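Local atomic coordinates of histidine--tRNA ligase (Staphylococcus aureus, PDB entry 1QE0), a protein that attaches L-histidine to its cognate tRNA(His) at the expense of ATP, releasing AMP and diphosphate, and works as a class II synthetase homodimer. Residues S16-Y21 against I322-E327; F333-G338 against G370-A375; Y344-L349 against A359-L364; F382-G387 against I396-M401. All blocks are in the same frame, centred on the assembly; numbering follows the deposited sequence.

Contact 1 (S16-Y21 against I322-E327)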
loop_
_atom_site.group_PDB
_atom_site.type_symbol
_atom_site.label_atom_id
_atom_site.label_comp_id
_atom_site.label_asym_id
_atom_site.label_seq_id
_atom_site.Cartn_x
_atom_site.Cartn_y
_atom_site.Cartn_z
ATOM N N SER A 16 -4.361 1.070 11.613
ATOM C CA SER A 16 -3.325 0.690 10.656
ATOM C C SER A 16 -3.472 -0.745 10.213
ATOM O O SER A 16 -3.365 -1.026 9.028
ATOM C CB SER A 16 -1.926 0.954 11.182
ATOM O OG SER A 16 -1.724 0.271 12.383
ATOM N N LYS A 17 -3.811 -1.631 11.136
ATOM C CA LYS A 17 -4.022 -3.036 10.787
ATOM C C LYS A 17 -5.184 -3.275 9.791
ATOM O O LYS A 17 -5.118 -4.216 8.979
ATOM C CB LYS A 17 -4.230 -3.886 12.050
ATOM C CG LYS A 17 -5.488 -3.544 12.845
ATOM C CD LYS A 17 -5.417 -4.079 14.268
ATOM C CE LYS A 17 -6.684 -3.770 15.030
ATOM N NZ LYS A 17 -6.545 -4.048 16.489
ATOM N N LYS A 18 -6.222 -2.426 9.868
ATOM C CA LYS A 18 -7.420 -2.493 9.019
ATOM C C LYS A 18 -7.038 -2.021 7.649
ATOM O O LYS A 18 -7.530 -2.547 6.662
ATOM C CB LYS A 18 -8.519 -1.578 9.554
ATOM C CG LYS A 18 -9.043 -1.914 10.926
ATOM C CD LYS A 18 -9.961 -0.801 11.379
ATOM C CE LYS A 18 -10.733 -1.097 12.678
ATOM N NZ LYS A 18 -9.859 -1.268 13.877
ATOM N N TRP A 19 -6.200 -0.982 7.597
ATOM C CA TRP A 19 -5.691 -0.438 6.328
ATOM C C TRP A 19 -4.820 -1.489 5.643
ATOM O O TRP A 19 -4.984 -1.750 4.454
ATOM C CB TRP A 19 -4.827 0.804 6.550
ATOM C CG TRP A 19 -5.586 2.030 6.713
ATOM C CD1 TRP A 19 -6.287 2.419 7.815
ATOM C CD2 TRP A 19 -5.799 3.038 5.726
ATOM N NE1 TRP A 19 -6.935 3.614 7.571
ATOM C CE2 TRP A 19 -6.647 4.013 6.294
ATOM C CE3 TRP A 19 -5.354 3.216 4.418
ATOM C CZ2 TRP A 19 -7.062 5.142 5.590
ATOM C CZ3 TRP A 19 -5.768 4.342 3.721
ATOM C CH2 TRP A 19 -6.605 5.289 4.308
ATOM N N ARG A 20 -3.891 -2.089 6.388
ATOM C CA ARG A 20 -3.010 -3.099 5.812
ATOM C C ARG A 20 -3.762 -4.306 5.325
ATOM O O ARG A 20 -3.370 -4.922 4.342
ATOM C CB ARG A 20 -1.929 -3.528 6.777
ATOM C CG ARG A 20 -1.036 -2.384 7.180
ATOM C CD ARG A 20 0.189 -2.925 7.834
ATOM N NE ARG A 20 -0.157 -3.787 8.955
ATOM C CZ ARG A 20 -0.106 -3.372 10.203
ATOM N NH1 ARG A 20 -0.426 -4.171 11.198
ATOM N NH2 ARG A 20 0.297 -2.145 10.449
ATOM N N TYR A 21 -4.834 -4.663 6.016
ATOM C CA TYR A 21 -5.644 -5.794 5.581
ATOM C C TYR A 21 -6.264 -5.500 4.198
ATOM O O TYR A 21 -6.198 -6.327 3.264
ATOM C CB TYR A 21 -6.740 -6.058 6.602
ATOM C CG TYR A 21 -7.628 -7.174 6.193
ATOM C CD1 TYR A 21 -8.791 -6.928 5.476
ATOM C CD2 TYR A 21 -7.322 -8.475 6.521
ATOM C CE1 TYR A 21 -9.624 -7.933 5.107
ATOM C CE2 TYR A 21 -8.173 -9.516 6.139
ATOM C CZ TYR A 21 -9.322 -9.221 5.440
ATOM O OH TYR A 21 -10.209 -10.199 5.097
ATOM N N ILE A 322 -19.469 -4.744 9.504
ATOM C CA ILE A 322 -18.560 -5.807 9.100
ATOM C C ILE A 322 -17.213 -5.715 9.825
ATOM O O ILE A 322 -16.717 -4.616 10.170
ATOM C CB ILE A 322 -18.397 -5.839 7.566
ATOM C CG1 ILE A 322 -19.789 -6.041 6.930
ATOM C CG2 ILE A 322 -17.389 -6.902 7.143
ATOM C CD1 ILE A 322 -19.803 -6.304 5.453
ATOM N N GLU A 323 -16.706 -6.898 10.160
ATOM C CA GLU A 323 -15.431 -7.046 10.851
ATOM C C GLU A 323 -14.461 -7.803 9.942
ATOM O O GLU A 323 -14.853 -8.708 9.207
ATOM C CB GLU A 323 -15.629 -7.786 12.174
ATOM N N LEU A 324 -13.202 -7.392 9.971
ATOM C CA LEU A 324 -12.167 -7.989 9.139
ATOM C C LEU A 324 -11.409 -9.012 9.953
ATOM O O LEU A 324 -11.231 -8.811 11.140
ATOM C CB LEU A 324 -11.212 -6.889 8.676
ATOM C CG LEU A 324 -11.944 -5.765 7.953
ATOM C CD1 LEU A 324 -11.122 -4.489 7.939
ATOM C CD2 LEU A 324 -12.302 -6.220 6.550
ATOM N N ASP A 325 -10.939 -10.082 9.317
ATOM C CA ASP A 325 -10.176 -11.139 10.012
ATOM C C ASP A 325 -8.797 -10.667 10.494
ATOM O O ASP A 325 -7.784 -11.313 10.212
ATOM C CB ASP A 325 -9.962 -12.358 9.093
ATOM C CG ASP A 325 -11.153 -13.305 9.063
ATOM O OD1 ASP A 325 -12.309 -12.830 9.194
ATOM O OD2 ASP A 325 -10.926 -14.526 8.872
ATOM N N ILE A 326 -8.754 -9.584 11.261
ATOM C CA ILE A 326 -7.488 -9.031 11.737
ATOM C C ILE A 326 -7.124 -9.663 13.080
ATOM O O ILE A 326 -7.464 -9.117 14.134
ATOM C CB ILE A 326 -7.615 -7.521 11.901
ATOM C CG1 ILE A 326 -8.221 -6.927 10.650
ATOM C CG2 ILE A 326 -6.279 -6.899 12.076
ATOM C CD1 ILE A 326 -7.486 -7.283 9.439
ATOM N N GLU A 327 -6.370 -10.764 13.053
ATOM C CA GLU A 327 -6.021 -11.461 14.296
ATOM C C GLU A 327 -5.291 -10.691 15.387
ATOM O O GLU A 327 -5.352 -11.100 16.544
ATOM C CB GLU A 327 -5.253 -12.764 14.034
ATOM C CG GLU A 327 -5.213 -13.683 15.273
ATOM C CD GLU A 327 -4.399 -14.955 15.080
ATOM O OE1 GLU A 327 -3.252 -14.998 15.585
ATOM O OE2 GLU A 327 -4.913 -15.913 14.450
#
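K17 carries its aliphatic stem across the CG2 methyl of I326: CB, CG and CD of the lysine all border I326 CG2, with K17 CG 3.5 Å from that methyl. CG of K17 sits between its own backbone N and carbonyl carbon (chi1 64°), and from there the extended chain carries NZ past the isoleucine to a salt bridge with E328. K18 adds only its root, CB lying 4.2 Å from L324 CD1, while its NZ turns back to a hydrogen bond with the carbonyl of E14. One helical turn on from K17, the ring of Y21 reaches out to the loop, next to L324 and I326. L324 CB stands over a face of this ring, 4.2 Å from its centroid and 18° off the normal, a CH-pi contact, and L324 CD2 comes within 3.5 Å of Y21 CE1. The placing of I326 CD1 beside the ring is doubtful. An inverse gamma turn centred on D325 separates the two aliphatic residues. No hydrogen bond joins the segments, so helix 13-33 of the catalytic part meets the loop leading to the anticodon-binding domain through apolar surface contact, with the E328 salt bridge beside it.

Contact 2 (F333-G338 against G370-A375)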
loop_
_atom_site.group_PDB
_atom_site.type_symbol
_atom_site.label_atom_id
_atom_site.label_comp_id
_atom_site.label_asym_id
_atom_site.label_seq_id
_atom_site.Cartn_x
_atom_site.Cartn_y
_atom_site.Cartn_z
ATOM N N PHE A 333 3.241 -14.419 25.770
ATOM C CA PHE A 333 3.826 -13.370 26.584
ATOM C C PHE A 333 4.631 -14.054 27.700
ATOM O O PHE A 333 4.138 -14.996 28.354
ATOM C CB PHE A 333 2.801 -12.396 27.126
ATOM C CG PHE A 333 3.424 -11.164 27.748
ATOM C CD1 PHE A 333 3.676 -10.054 26.981
ATOM C CD2 PHE A 333 3.756 -11.127 29.102
ATOM C CE1 PHE A 333 4.240 -8.928 27.541
ATOM C CE2 PHE A 333 4.327 -9.989 29.674
ATOM C CZ PHE A 333 4.569 -8.887 28.894
ATOM N N ILE A 334 5.897 -13.653 27.826
ATOM C CA ILE A 334 6.813 -14.223 28.811
ATOM C C ILE A 334 6.887 -13.412 30.105
ATOM O O ILE A 334 7.268 -12.230 30.087
ATOM C CB ILE A 334 8.210 -14.375 28.193
ATOM C CG1 ILE A 334 8.133 -15.336 27.001
ATOM C CG2 ILE A 334 9.189 -14.901 29.193
ATOM C CD1 ILE A 334 9.376 -15.349 26.169
ATOM N N VAL A 335 6.450 -14.060 31.195
ATOM C CA VAL A 335 6.431 -13.518 32.550
ATOM C C VAL A 335 7.634 -14.128 33.231
ATOM O O VAL A 335 7.736 -15.354 33.288
ATOM C CB VAL A 335 5.211 -14.011 33.299
ATOM C CG1 VAL A 335 5.268 -13.551 34.759
ATOM C CG2 VAL A 335 3.948 -13.544 32.596
ATOM N N THR A 336 8.549 -13.291 33.729
ATOM C CA THR A 336 9.787 -13.765 34.386
ATOM C C THR A 336 9.951 -13.345 35.845
ATOM O O THR A 336 9.497 -12.265 36.253
ATOM C CB THR A 336 11.006 -13.285 33.631
ATOM O OG1 THR A 336 10.877 -11.879 33.380
ATOM C CG2 THR A 336 11.127 -14.014 32.311
ATOM N N MET A 337 10.619 -14.193 36.624
ATOM C CA MET A 337 10.843 -13.926 38.044
ATOM C C MET A 337 12.313 -13.767 38.325
ATOM O O MET A 337 13.072 -14.727 38.258
ATOM C CB MET A 337 10.297 -15.069 38.897
ATOM C CG MET A 337 8.864 -15.434 38.584
ATOM S SD MET A 337 7.883 -13.963 38.469
ATOM C CE MET A 337 7.391 -13.811 40.147
ATOM N N GLY A 338 12.730 -12.551 38.624
ATOM C CA GLY A 338 14.140 -12.343 38.908
ATOM C C GLY A 338 15.082 -12.354 37.704
ATOM O O GLY A 338 14.752 -12.939 36.670
ATOM N N GLY A 370 0.830 -7.567 37.244
ATOM C CA GLY A 370 1.100 -6.553 36.229
ATOM C C GLY A 370 1.611 -7.109 34.922
ATOM O O GLY A 370 1.367 -6.554 33.838
ATOM N N GLN A 371 2.391 -8.172 35.018
ATOM C CA GLN A 371 2.874 -8.806 33.820
ATOM C C GLN A 371 1.698 -9.538 33.183
ATOM O O GLN A 371 1.441 -9.364 31.991
ATOM C CB GLN A 371 4.023 -9.741 34.142
ATOM C CG GLN A 371 5.343 -8.990 34.283
ATOM C CD GLN A 371 6.456 -9.905 34.598
ATOM O OE1 GLN A 371 6.683 -10.856 33.874
ATOM N NE2 GLN A 371 7.103 -9.700 35.725
ATOM N N MET A 372 0.944 -10.287 33.992
ATOM C CA MET A 372 -0.228 -11.019 33.529
ATOM C C MET A 372 -1.255 -10.080 32.900
ATOM O O MET A 372 -1.902 -10.429 31.912
ATOM C CB MET A 372 -0.869 -11.770 34.668
ATOM C CG MET A 372 -0.003 -12.835 35.263
ATOM S SD MET A 372 0.308 -14.241 34.195
ATOM C CE MET A 372 -1.094 -14.262 33.119
ATOM N N LYS A 373 -1.418 -8.892 33.464
ATOM C CA LYS A 373 -2.342 -7.936 32.876
ATOM C C LYS A 373 -1.826 -7.506 31.486
ATOM O O LYS A 373 -2.588 -7.427 30.534
ATOM C CB LYS A 373 -2.506 -6.709 33.789
ATOM C CG LYS A 373 -3.229 -7.009 35.072
ATOM C CD LYS A 373 -3.499 -5.756 35.874
ATOM C CE LYS A 373 -4.357 -6.093 37.111
ATOM N NZ LYS A 373 -4.817 -4.890 37.880
ATOM N N GLN A 374 -0.521 -7.255 31.377
ATOM C CA GLN A 374 0.084 -6.820 30.129
ATOM C C GLN A 374 -0.131 -7.903 29.102
ATOM O O GLN A 374 -0.557 -7.628 27.962
ATOM C CB GLN A 374 1.562 -6.514 30.345
ATOM C CG GLN A 374 2.355 -6.078 29.103
ATOM C CD GLN A 374 1.931 -4.757 28.451
ATOM O OE1 GLN A 374 1.123 -3.986 28.972
ATOM N NE2 GLN A 374 2.485 -4.509 27.280
ATOM N N ALA A 375 0.079 -9.142 29.527
ATOM C CA ALA A 375 -0.138 -10.268 28.648
ATOM C C ALA A 375 -1.546 -10.132 28.083
ATOM O O ALA A 375 -1.729 -10.133 26.874
ATOM C CB ALA A 375 -0.013 -11.570 29.408
#
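Q371 OE1 takes the backbone N-H of T336 at 3.1 Å, the one hydrogen bond between the two segments. The donor lies in the carbonyl plane on a lone pair, with a C=O...N angle of 140°, although the hydrogen bond is bent, 138° at the hydrogen. The other end of the amide is held too: Q371 NE2 bonds to the carbonyl of R366, which should fix the rotation of the group. Extended beyond CG, the glutamine reaches from the helix across V335, whose CG1 flanks the amide 3.8 Å from Q371 CD. The second methyl of V335, CG2, faces M372 SD at 4.0 Å, the two side chains crossing at about a right angle. At the other end of the strand segment, F333 turns its ring toward the helix. A375 CA stands over one face toward the rim, and A375 CB packs on F333 CB at 3.7 Å. F333 CZ meets the bend of Q374 at CG, 3.6 Å away; the amide beyond is turned 65° from the ring plane and its NE2 bonds to N99 of the second subunit. Strand 332-336 and helix 368-377 run antiparallel, with the axes of their short segments 8.6 Å apart. The helix thus covers one face of the anticodon-binding sheet, reaching T383 on neighbouring strand 382-386 through M372 and A375, while I334 points to the other face and packs on helix 338-353.

Contact 3 (Y344-L349 against A359-L364)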
loop_
_atom_site.group_PDB
_atom_site.type_symbol
_atom_site.label_atom_id
_atom_site.label_comp_id
_atom_site.label_asym_id
_atom_site.label_seq_id
_atom_site.Cartn_x
_atom_site.Cartn_y
_atom_site.Cartn_z
ATOM N N TYR A 344 17.101 -14.944 30.608
ATOM C CA TYR A 344 16.866 -16.115 29.786
ATOM C C TYR A 344 15.738 -15.818 28.811
ATOM O O TYR A 344 15.701 -16.343 27.702
ATOM C CB TYR A 344 16.449 -17.289 30.645
ATOM C CG TYR A 344 16.111 -18.496 29.817
ATOM C CD1 TYR A 344 17.106 -19.330 29.355
ATOM C CD2 TYR A 344 14.788 -18.787 29.476
ATOM C CE1 TYR A 344 16.804 -20.414 28.586
ATOM C CE2 TYR A 344 14.472 -19.872 28.704
ATOM C CZ TYR A 344 15.479 -20.678 28.272
ATOM O OH TYR A 344 15.178 -21.810 27.571
ATOM N N ALA A 345 14.771 -15.035 29.277
ATOM C CA ALA A 345 13.640 -14.636 28.484
ATOM C C ALA A 345 14.122 -13.873 27.287
ATOM O O ALA A 345 13.436 -13.873 26.274
ATOM C CB ALA A 345 12.739 -13.767 29.292
ATOM N N VAL A 346 15.267 -13.183 27.412
ATOM C CA VAL A 346 15.852 -12.403 26.305
ATOM C C VAL A 346 16.304 -13.275 25.150
ATOM O O VAL A 346 15.928 -13.023 24.020
ATOM C CB VAL A 346 17.001 -11.440 26.759
ATOM C CG1 VAL A 346 17.597 -10.730 25.566
ATOM C CG2 VAL A 346 16.449 -10.376 27.690
ATOM N N LYS A 347 17.090 -14.306 25.426
ATOM C CA LYS A 347 17.518 -15.221 24.386
ATOM C C LYS A 347 16.259 -15.901 23.821
ATOM O O LYS A 347 16.077 -15.976 22.608
ATOM C CB LYS A 347 18.428 -16.304 24.954
ATOM C CG LYS A 347 19.577 -15.844 25.847
ATOM C CD LYS A 347 20.380 -17.063 26.305
ATOM C CE LYS A 347 21.323 -16.734 27.429
ATOM N NZ LYS A 347 20.708 -16.784 28.773
ATOM N N LEU A 348 15.378 -16.363 24.705
ATOM C CA LEU A 348 14.122 -17.030 24.317
ATOM C C LEU A 348 13.308 -16.237 23.292
ATOM O O LEU A 348 12.873 -16.768 22.281
ATOM C CB LEU A 348 13.252 -17.293 25.550
ATOM C CG LEU A 348 11.935 -18.066 25.373
ATOM C CD1 LEU A 348 12.209 -19.435 24.764
ATOM C CD2 LEU A 348 11.214 -18.243 26.701
ATOM N N LEU A 349 13.092 -14.966 23.588
ATOM C CA LEU A 349 12.351 -14.042 22.747
ATOM C C LEU A 349 12.984 -13.957 21.375
ATOM O O LEU A 349 12.304 -13.992 20.358
ATOM C CB LEU A 349 12.422 -12.683 23.379
ATOM C CG LEU A 349 11.123 -11.987 23.470
ATOM C CD1 LEU A 349 10.164 -12.958 23.948
ATOM C CD2 LEU A 349 11.262 -10.866 24.460
ATOM N N ALA A 359 5.960 -12.929 20.053
ATOM C CA ALA A 359 6.153 -13.015 21.491
ATOM C C ALA A 359 6.575 -11.685 22.055
ATOM O O ALA A 359 6.908 -10.766 21.307
ATOM C CB ALA A 359 7.191 -14.090 21.822
ATOM N N ASP A 360 6.475 -11.542 23.371
ATOM C CA ASP A 360 6.902 -10.316 24.017
ATOM C C ASP A 360 7.023 -10.604 25.461
ATOM O O ASP A 360 6.429 -11.543 25.945
ATOM C CB ASP A 360 5.965 -9.160 23.777
ATOM C CG ASP A 360 6.713 -7.856 23.629
ATOM O OD1 ASP A 360 6.085 -6.775 23.531
ATOM O OD2 ASP A 360 7.957 -7.910 23.614
ATOM N N LYS A 361 7.902 -9.879 26.124
ATOM C CA LYS A 361 8.150 -10.079 27.534
ATOM C C LYS A 361 7.869 -8.778 28.258
ATOM O O LYS A 361 7.288 -7.856 27.687
ATOM C CB LYS A 361 9.595 -10.542 27.752
ATOM C CG LYS A 361 10.657 -9.493 27.457
ATOM C CD LYS A 361 12.079 -9.993 27.689
ATOM C CE LYS A 361 12.324 -10.294 29.142
ATOM N NZ LYS A 361 12.104 -9.075 29.897
ATOM N N ASP A 362 8.257 -8.701 29.524
ATOM C CA ASP A 362 8.008 -7.494 30.303
ATOM C C ASP A 362 9.221 -6.630 30.606
ATOM O O ASP A 362 10.128 -7.018 31.351
ATOM C CB ASP A 362 7.297 -7.844 31.601
ATOM C CG ASP A 362 7.116 -6.649 32.500
ATOM O OD1 ASP A 362 7.704 -6.686 33.605
ATOM O OD2 ASP A 362 6.403 -5.685 32.097
ATOM N N TYR A 363 9.260 -5.474 29.963
ATOM C CA TYR A 363 10.297 -4.497 30.219
ATOM C C TYR A 363 9.628 -3.775 31.392
ATOM O O TYR A 363 8.738 -4.363 32.001
ATOM C CB TYR A 363 10.454 -3.672 28.965
ATOM C CG TYR A 363 10.851 -4.570 27.801
ATOM C CD1 TYR A 363 12.071 -5.235 27.809
ATOM C CD2 TYR A 363 9.987 -4.810 26.737
ATOM C CE1 TYR A 363 12.418 -6.115 26.803
ATOM C CE2 TYR A 363 10.335 -5.700 25.720
ATOM C CZ TYR A 363 11.553 -6.348 25.768
ATOM O OH TYR A 363 11.901 -7.269 24.826
ATOM N N LEU A 364 10.022 -2.588 31.821
ATOM C CA LEU A 364 9.252 -2.006 32.968
ATOM C C LEU A 364 9.243 -2.757 34.347
ATOM O O LEU A 364 8.675 -2.254 35.316
ATOM C CB LEU A 364 7.774 -1.758 32.563
ATOM C CG LEU A 364 7.200 -0.368 32.258
ATOM C CD1 LEU A 364 7.798 0.254 31.024
ATOM C CD2 LEU A 364 5.740 -0.515 32.059
#
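L349 spreads its two methyls over the strand: CD2 lies across the stem of K361, 3.4 Å from both CG and CD of the lysine, and CD1 packs on A359 CB at 3.8 Å. The leucine and the lysine cross at about a right angle, CD2 alone meeting the lysine stem. Y363 approaches the same methyl with its hydroxyl, OH standing 3.7 Å from L349 CD2, and that hydroxyl is also hydrogen-bonded to E142 of the second subunit. One helical turn earlier, A345 CB meets K361 CE at 3.5 Å. CG of the lysine projects between backbone N and carbonyl carbon (chi1 69°); the stem passes L349 first, and the bends at chi3 and chi4 then bring CE to A345 and turn the ammonium group. That group makes a salt bridge with D342 and a weak hydrogen bond to the carbonyl O of D362; the buried charge is therefore paired beyond an otherwise aliphatic overlap. D360 faces away from the helix at its root, and its carboxylate is shared between R353 and K103 of the second subunit. Helix 338-353 and strand 359-361 run nearly antiparallel, their short segments at 164° with axes 9.0 Å apart, as the last two elements of the beta-alpha-beta unit begun by strand 332-336. The strand lies at the margin of the sheet within this chain, pairing in parallel with 332-336, whose I334 and T336 also touch A345.

Contact 4 (F382-G387 against I396-M401)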
loop_
_atom_site.group_PDB
_atom_site.type_symbol
_atom_site.label_atom_id
_atom_site.label_comp_id
_atom_site.label_asym_id
_atom_site.label_seq_id
_atom_site.Cartn_x
_atom_site.Cartn_y
_atom_site.Cartn_z
ATOM N N PHE A 382 -1.276 -17.135 24.771
ATOM C CA PHE A 382 -0.710 -17.965 25.829
ATOM C C PHE A 382 0.215 -17.169 26.686
ATOM O O PHE A 382 0.606 -16.068 26.313
ATOM C CB PHE A 382 0.059 -19.129 25.248
ATOM C CG PHE A 382 -0.764 -19.977 24.381
ATOM C CD1 PHE A 382 -1.325 -21.132 24.870
ATOM C CD2 PHE A 382 -1.060 -19.572 23.099
ATOM C CE1 PHE A 382 -2.189 -21.876 24.082
ATOM C CE2 PHE A 382 -1.914 -20.297 22.312
ATOM C CZ PHE A 382 -2.485 -21.456 22.805
ATOM N N THR A 383 0.615 -17.762 27.804
ATOM C CA THR A 383 1.498 -17.124 28.756
ATOM C C THR A 383 2.394 -18.172 29.391
ATOM O O THR A 383 2.139 -19.372 29.291
ATOM C CB THR A 383 0.657 -16.409 29.821
ATOM O OG1 THR A 383 0.454 -15.048 29.439
ATOM C CG2 THR A 383 1.284 -16.448 31.171
ATOM N N ILE A 384 3.534 -17.716 29.901
ATOM C CA ILE A 384 4.465 -18.573 30.633
ATOM C C ILE A 384 5.150 -17.695 31.690
ATOM O O ILE A 384 5.328 -16.478 31.473
ATOM C CB ILE A 384 5.531 -19.264 29.754
ATOM C CG1 ILE A 384 6.407 -18.250 29.078
ATOM C CG2 ILE A 384 4.919 -20.201 28.772
ATOM C CD1 ILE A 384 7.562 -18.910 28.413
ATOM N N VAL A 385 5.425 -18.286 32.863
ATOM C CA VAL A 385 6.089 -17.589 33.973
ATOM C C VAL A 385 7.377 -18.335 34.213
ATOM O O VAL A 385 7.330 -19.467 34.689
ATOM C CB VAL A 385 5.270 -17.657 35.271
ATOM C CG1 VAL A 385 6.010 -16.914 36.403
ATOM C CG2 VAL A 385 3.854 -17.072 35.064
ATOM N N ILE A 386 8.504 -17.765 33.784
ATOM C CA ILE A 386 9.806 -18.403 33.949
ATOM C C ILE A 386 10.420 -17.877 35.217
ATOM O O ILE A 386 10.543 -16.669 35.401
ATOM C CB ILE A 386 10.785 -18.091 32.804
ATOM C CG1 ILE A 386 10.183 -18.431 31.449
ATOM C CG2 ILE A 386 12.033 -18.929 32.952
ATOM C CD1 ILE A 386 11.062 -18.025 30.314
ATOM N N GLY A 387 10.784 -18.803 36.089
ATOM C CA GLY A 387 11.397 -18.474 37.361
ATOM C C GLY A 387 12.540 -19.448 37.505
ATOM O O GLY A 387 12.664 -20.351 36.693
ATOM N N ILE A 396 8.038 -25.919 31.929
ATOM C CA ILE A 396 7.106 -24.844 32.283
ATOM C C ILE A 396 5.690 -25.242 31.914
ATOM O O ILE A 396 5.459 -26.185 31.153
ATOM C CB ILE A 396 7.401 -23.465 31.585
ATOM C CG1 ILE A 396 7.996 -23.643 30.194
ATOM C CG2 ILE A 396 8.235 -22.584 32.449
ATOM C CD1 ILE A 396 6.995 -24.147 29.174
ATOM N N ASP A 397 4.746 -24.544 32.520
ATOM C CA ASP A 397 3.351 -24.761 32.252
ATOM C C ASP A 397 2.962 -23.633 31.319
ATOM O O ASP A 397 3.173 -22.460 31.623
ATOM C CB ASP A 397 2.534 -24.688 33.553
ATOM C CG ASP A 397 2.583 -25.983 34.357
ATOM O OD1 ASP A 397 1.508 -26.572 34.650
ATOM O OD2 ASP A 397 3.704 -26.425 34.680
ATOM N N VAL A 398 2.509 -24.004 30.138
ATOM C CA VAL A 398 2.057 -23.058 29.136
ATOM C C VAL A 398 0.532 -22.900 29.287
ATOM O O VAL A 398 -0.237 -23.775 28.873
ATOM C CB VAL A 398 2.395 -23.580 27.747
ATOM C CG1 VAL A 398 2.065 -22.526 26.699
ATOM C CG2 VAL A 398 3.859 -23.980 27.690
ATOM N N LYS A 399 0.103 -21.809 29.915
ATOM C CA LYS A 399 -1.314 -21.577 30.151
ATOM C C LYS A 399 -2.030 -20.905 28.999
ATOM O O LYS A 399 -1.653 -19.797 28.607
ATOM C CB LYS A 399 -1.516 -20.722 31.409
ATOM C CG LYS A 399 -2.981 -20.350 31.681
ATOM C CD LYS A 399 -3.128 -19.255 32.750
ATOM C CE LYS A 399 -4.594 -18.771 32.955
ATOM N NZ LYS A 399 -5.532 -19.762 33.620
ATOM N N ASN A 400 -3.060 -21.575 28.473
ATOM C CA ASN A 400 -3.902 -21.045 27.402
ATOM C C ASN A 400 -4.674 -19.947 28.100
ATOM O O ASN A 400 -5.446 -20.232 29.003
ATOM C CB ASN A 400 -4.881 -22.109 26.936
ATOM C CG ASN A 400 -5.910 -21.576 25.971
ATOM O OD1 ASN A 400 -6.561 -20.566 26.215
ATOM N ND2 ASN A 400 -6.075 -22.270 24.867
ATOM N N MET A 401 -4.501 -18.707 27.686
ATOM C CA MET A 401 -5.171 -17.607 28.353
ATOM C C MET A 401 -6.678 -17.523 28.227
ATOM O O MET A 401 -7.302 -16.731 28.935
ATOM C CB MET A 401 -4.563 -16.280 27.934
ATOM C CG MET A 401 -3.126 -16.144 28.373
ATOM S SD MET A 401 -2.965 -15.850 30.134
ATOM C CE MET A 401 -3.304 -14.062 30.147
#
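F382 and N400 face each other as a non-hydrogen-bonded antiparallel pair, their side chains on the same side of the sheet and crossing with ring and amide planes 66° apart. The phenyl ring passes obliquely by the asparagine backbone: F382 CD1 is 3.6 Å from N400 CA, and CE1 of the ring is 3.9 Å from N400 CB. V398 CG1 borders the same ring atom CD1 at 4.1 Å, and F418 meets the ring edge-to-face. Farther along on the F382 side, I384 CG2 touches V398 CG2 at 4.1 Å, with I396 CD1 at the border of this apolar patch. N400 sends its CG anti to the backbone N (chi1 172°), and its OD1 receives the backbone N-H groups of T402 and T403, holding the amide at the turn that follows. On the other face, T383 meets M401, which is bent at chi2 and chi3 so that SD folds back to 3.6 Å from T383 OG1. In the backbone, T383 and K399 form a hydrogen-bonded pair: T383 N to K399 O and K399 N to T383 O, both 3.2 Å. The directions of the two strand segments differ by 150°, and the contacts thin toward V385. Two bent backbone bonds fix the register at one end, while contacts of F382, I384 and M401 supply a largely apolar attachment on both faces.

How the contacts relate
Contact 1 lies apart, a surface meeting of the catalytic part with the linker and 27 to 28 Å between centres from the others, with no touch. Contacts 2, 3 and 4 belong to one anticodon-binding domain and share its mixed sheet. Contacts 2 and 3 are buried and place helices on opposite faces; the strands they use are neighbours, tied by I334 N to D360 O. Contact 4 is partly buried and pairs strand with strand, joined to contact 2 by V335 bonds to I384 and I386 and to contact 3 by L348 on I386. Only contacts 2 and 4 carry hydrogen bonds between their segments, one through a side-chain amide, the other through backbone; contacts 1 and 3 rely on apolar overlap, in contact 1 including a tyrosine ring, with lysines paired outside.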